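Long-range contact in ankyrin repeat domain-containing protein EMB506, chloroplastic (Arabidopsis thaliana, PDB 6JD6), which takes part in the initial differentiation of the proplastid during embryo development and is required for correct leaf margin development: residues V204-H216 against N233-A247. Residues are numbered along the deposited sequence; the frame is centred on the assembly and turned at random.
With SO4 (sulfate ion), chain D.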
# COMPACT_ATOMS: atom_id res chain seq x y z
N VAL A 204 17.07 -11.45 6.75
CA VAL A 204 16.30 -11.99 5.64
C VAL A 204 15.49 -13.21 6.05
O VAL A 204 14.66 -13.72 5.28
CB VAL A 204 17.19 -12.34 4.42
CG1 VAL A 204 18.04 -11.13 4.03
CG2 VAL A 204 18.07 -13.54 4.72
N ASN A 205 15.71 -13.67 7.27
CA ASN A 205 14.99 -14.82 7.80
C ASN A 205 13.96 -14.45 8.86
O ASN A 205 13.47 -15.31 9.59
CB ASN A 205 15.98 -15.85 8.34
CG ASN A 205 16.79 -16.50 7.24
OD1 ASN A 205 16.23 -16.97 6.25
ND2 ASN A 205 18.11 -16.48 7.37
N VAL A 206 13.63 -13.16 8.94
CA VAL A 206 12.63 -12.69 9.89
C VAL A 206 11.30 -13.42 9.68
O VAL A 206 10.84 -13.60 8.55
CB VAL A 206 12.46 -11.15 9.83
CG1 VAL A 206 12.08 -10.70 8.42
CG2 VAL A 206 11.44 -10.67 10.85
N ALA A 207 10.70 -13.88 10.78
CA ALA A 207 9.45 -14.63 10.72
C ALA A 207 8.31 -13.79 11.28
O ALA A 207 8.47 -13.13 12.30
CB ALA A 207 9.59 -15.94 11.50
N ASP A 208 7.16 -13.81 10.61
CA ASP A 208 6.01 -13.06 11.10
C ASP A 208 5.27 -13.84 12.19
O ASP A 208 5.81 -14.82 12.72
CB ASP A 208 5.07 -12.64 9.95
CG ASP A 208 4.26 -13.80 9.38
OD1 ASP A 208 4.46 -14.97 9.78
OD2 ASP A 208 3.40 -13.53 8.50
N ASN A 209 4.05 -13.43 12.52
CA ASN A 209 3.30 -14.06 13.59
C ASN A 209 2.97 -15.52 13.31
O ASN A 209 2.73 -16.30 14.23
CB ASN A 209 2.00 -13.30 13.89
CG ASN A 209 2.25 -11.94 14.53
OD1 ASN A 209 3.36 -11.63 14.97
ND2 ASN A 209 1.19 -11.13 14.62
N GLU A 210 2.95 -15.90 12.04
CA GLU A 210 2.62 -17.27 11.66
C GLU A 210 3.85 -18.05 11.20
O GLU A 210 3.72 -19.12 10.60
CB GLU A 210 1.54 -17.27 10.57
CG GLU A 210 0.17 -16.78 11.05
CD GLU A 210 -0.85 -16.66 9.92
OE1 GLU A 210 -0.80 -15.66 9.18
OE2 GLU A 210 -1.69 -17.57 9.77
N GLY A 211 5.04 -17.52 11.46
CA GLY A 211 6.27 -18.20 11.10
C GLY A 211 6.65 -18.08 9.63
O GLY A 211 7.54 -18.79 9.15
N TRP A 212 5.98 -17.19 8.90
CA TRP A 212 6.30 -16.99 7.49
C TRP A 212 7.52 -16.09 7.32
O TRP A 212 7.60 -15.02 7.93
CB TRP A 212 5.10 -16.39 6.75
CG TRP A 212 4.07 -17.40 6.36
CD1 TRP A 212 3.40 -18.27 7.19
CD2 TRP A 212 3.57 -17.65 5.04
NE1 TRP A 212 2.53 -19.04 6.46
CE2 TRP A 212 2.61 -18.69 5.14
CE3 TRP A 212 3.84 -17.11 3.78
CZ2 TRP A 212 1.92 -19.19 4.03
CZ3 TRP A 212 3.15 -17.60 2.68
CH2 TRP A 212 2.20 -18.63 2.81
N THR A 213 8.46 -16.53 6.49
CA THR A 213 9.66 -15.75 6.18
C THR A 213 9.53 -15.13 4.79
O THR A 213 8.62 -15.48 4.03
CB THR A 213 10.92 -16.64 6.23
OG1 THR A 213 10.88 -17.59 5.16
CG2 THR A 213 11.03 -17.37 7.57
N PRO A 214 10.44 -14.20 4.43
CA PRO A 214 10.42 -13.68 3.06
C PRO A 214 10.54 -14.76 1.98
O PRO A 214 9.94 -14.62 0.91
CB PRO A 214 11.64 -12.75 3.02
CG PRO A 214 11.76 -12.27 4.42
CD PRO A 214 11.38 -13.45 5.29
N LEU A 215 11.30 -15.82 2.25
CA LEU A 215 11.42 -16.93 1.30
C LEU A 215 10.07 -17.59 1.02
O LEU A 215 9.77 -17.92 -0.12
CB LEU A 215 12.43 -17.98 1.80
CG LEU A 215 12.74 -19.10 0.80
CD1 LEU A 215 13.31 -18.51 -0.48
CD2 LEU A 215 13.70 -20.14 1.39
N HIS A 216 9.27 -17.77 2.07
CA HIS A 216 7.91 -18.31 1.93
C HIS A 216 7.06 -17.44 1.00
O HIS A 216 6.40 -17.94 0.09
CB HIS A 216 7.22 -18.42 3.30
CG HIS A 216 7.74 -19.53 4.17
ND1 HIS A 216 8.49 -19.29 5.30
CD2 HIS A 216 7.62 -20.87 4.07
CE1 HIS A 216 8.81 -20.45 5.86
NE2 HIS A 216 8.30 -21.42 5.14
N ASN A 233 21.46 -14.68 -0.62
CA ASN A 233 21.77 -13.80 0.49
C ASN A 233 21.41 -14.37 1.86
O ASN A 233 21.13 -13.63 2.80
CB ASN A 233 21.12 -12.43 0.29
CG ASN A 233 21.86 -11.59 -0.74
OD1 ASN A 233 21.63 -11.70 -1.94
ND2 ASN A 233 22.78 -10.75 -0.26
N GLY A 234 21.41 -15.70 1.96
CA GLY A 234 21.34 -16.36 3.24
C GLY A 234 19.96 -16.74 3.75
O GLY A 234 19.80 -17.02 4.94
N ALA A 235 18.96 -16.75 2.87
CA ALA A 235 17.63 -17.21 3.26
C ALA A 235 17.68 -18.69 3.65
O ALA A 235 18.32 -19.49 2.98
CB ALA A 235 16.63 -16.98 2.14
N ASP A 236 17.00 -19.02 4.75
CA ASP A 236 17.04 -20.36 5.33
C ASP A 236 15.89 -21.20 4.80
O ASP A 236 14.72 -20.97 5.12
CB ASP A 236 16.97 -20.24 6.86
CG ASP A 236 16.96 -21.59 7.58
OD1 ASP A 236 17.13 -22.64 6.92
OD2 ASP A 236 16.80 -21.59 8.82
N LYS A 237 16.21 -22.20 3.98
CA LYS A 237 15.18 -23.00 3.33
C LYS A 237 14.68 -24.17 4.19
O LYS A 237 13.81 -24.91 3.75
CB LYS A 237 15.64 -23.48 1.96
CG LYS A 237 16.80 -24.46 1.98
CD LYS A 237 17.31 -24.70 0.56
CE LYS A 237 18.40 -25.75 0.52
NZ LYS A 237 18.76 -26.10 -0.89
N THR A 238 15.23 -24.33 5.39
CA THR A 238 14.69 -25.31 6.33
C THR A 238 13.88 -24.66 7.45
O THR A 238 13.57 -25.30 8.46
CB THR A 238 15.79 -26.20 6.96
OG1 THR A 238 16.71 -25.39 7.70
CG2 THR A 238 16.54 -26.97 5.89
N ARG A 239 13.53 -23.39 7.29
CA ARG A 239 12.66 -22.71 8.24
C ARG A 239 11.19 -23.00 7.91
O ARG A 239 10.74 -22.76 6.79
CB ARG A 239 12.91 -21.20 8.25
CG ARG A 239 11.96 -20.42 9.15
CD ARG A 239 12.14 -20.79 10.61
NE ARG A 239 10.95 -20.49 11.41
CZ ARG A 239 10.84 -19.48 12.27
NH1 ARG A 239 11.86 -18.65 12.47
NH2 ARG A 239 9.71 -19.30 12.95
N ARG A 240 10.46 -23.53 8.88
CA ARG A 240 9.06 -23.88 8.68
C ARG A 240 8.11 -22.86 9.31
O ARG A 240 8.42 -22.25 10.33
CB ARG A 240 8.78 -25.28 9.24
CG ARG A 240 9.40 -26.39 8.42
CD ARG A 240 9.48 -27.71 9.19
NE ARG A 240 10.45 -27.65 10.28
CZ ARG A 240 10.87 -28.70 10.97
NH1 ARG A 240 10.41 -29.91 10.68
NH2 ARG A 240 11.74 -28.55 11.96
N THR A 241 6.94 -22.69 8.70
CA THR A 241 5.89 -21.87 9.29
C THR A 241 5.40 -22.56 10.56
O THR A 241 5.82 -23.67 10.87
CB THR A 241 4.72 -21.69 8.32
OG1 THR A 241 4.09 -22.96 8.08
CG2 THR A 241 5.21 -21.13 7.00
N LYS A 242 4.51 -21.89 11.29
CA LYS A 242 4.02 -22.44 12.55
C LYS A 242 3.26 -23.75 12.35
O LYS A 242 3.24 -24.61 13.23
CB LYS A 242 3.15 -21.42 13.30
CG LYS A 242 3.94 -20.25 13.86
CD LYS A 242 4.86 -20.69 14.98
CE LYS A 242 5.76 -19.55 15.45
NZ LYS A 242 6.58 -19.96 16.63
N ASP A 243 2.65 -23.92 11.18
CA ASP A 243 1.99 -25.18 10.86
C ASP A 243 2.84 -26.09 9.96
O ASP A 243 2.31 -26.92 9.23
CB ASP A 243 0.59 -24.96 10.27
CG ASP A 243 0.60 -24.02 9.09
OD1 ASP A 243 1.69 -23.52 8.73
OD2 ASP A 243 -0.49 -23.75 8.54
N GLY A 244 4.16 -25.90 10.02
CA GLY A 244 5.11 -26.88 9.50
C GLY A 244 5.43 -26.84 8.02
O GLY A 244 5.99 -27.79 7.49
N LYS A 245 5.09 -25.74 7.34
CA LYS A 245 5.33 -25.65 5.90
C LYS A 245 6.73 -25.13 5.55
O LYS A 245 7.15 -24.09 6.05
CB LYS A 245 4.31 -24.74 5.24
CG LYS A 245 2.85 -25.05 5.53
CD LYS A 245 1.99 -23.90 5.04
CE LYS A 245 0.51 -24.08 5.37
NZ LYS A 245 -0.27 -22.90 4.91
N LEU A 246 7.43 -25.86 4.69
CA LEU A 246 8.67 -25.39 4.09
C LEU A 246 8.33 -24.55 2.87
O LEU A 246 7.25 -24.69 2.30
CB LEU A 246 9.53 -26.56 3.65
CG LEU A 246 10.20 -27.42 4.72
CD1 LEU A 246 10.80 -28.68 4.10
CD2 LEU A 246 11.27 -26.61 5.44
N ALA A 247 9.26 -23.70 2.45
CA ALA A 247 9.11 -23.00 1.17
C ALA A 247 8.94 -24.03 0.05
O ALA A 247 8.20 -23.81 -0.91
CB ALA A 247 10.31 -22.11 0.89
S SO4 D . 9.62 -17.33 16.38
O1 SO4 D . 9.36 -18.69 16.83
O2 SO4 D . 11.05 -17.11 16.26
O3 SO4 D . 9.06 -16.38 17.34
O4 SO4 D . 9.00 -17.12 15.07
O HOH W 1 13.60 -18.35 5.47
O HOH W 2 13.49 -17.60 10.93
O HOH W 3 1.67 -20.95 10.10
O HOH W 4 0.71 -21.16 7.24
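With CG anti to its carbonyl carbon (chi1 -72°), His216 turns its ring toward Thr241, whose CG2, likewise anti to the carbonyl carbon, sits over one ring face, 3.7 Å from the centroid. The same CG2 of Thr241 lies 3.6 Å from the centroid of the five-membered ring of Trp212, a second CH-pi contact. His216 ND1 accepts a nearly straight bond from Thr213 N, within a capping box at the start of helix 214-220 whose return bond, His216 N to Thr213 OG1, is weak; His216 NE2 donates to Lys245 O at 3.0 Å. Thr241 N reaches that carbonyl from the opposite face. The amide of Asn205 bonds twice to the next repeat's backbone: ND2 gives to Gly234 O at 3.0 Å, and OD1 receives Asp236 N at 2.7 Å. Where the two type I turns meet, Lys242 N donates to Glu210 O (3.0 Å). Arg239 lays its guanidinium face on Ala207 CB; its NH2 and Lys242 NZ bond O4 and O1 of a sulfate probably from the crystallisation liquor. In this ankyrin stacking the histidine of the TPLH motif, residues 213 to 216, ties successive repeats, its bonds consistent with a neutral imidazole protonated at NE2.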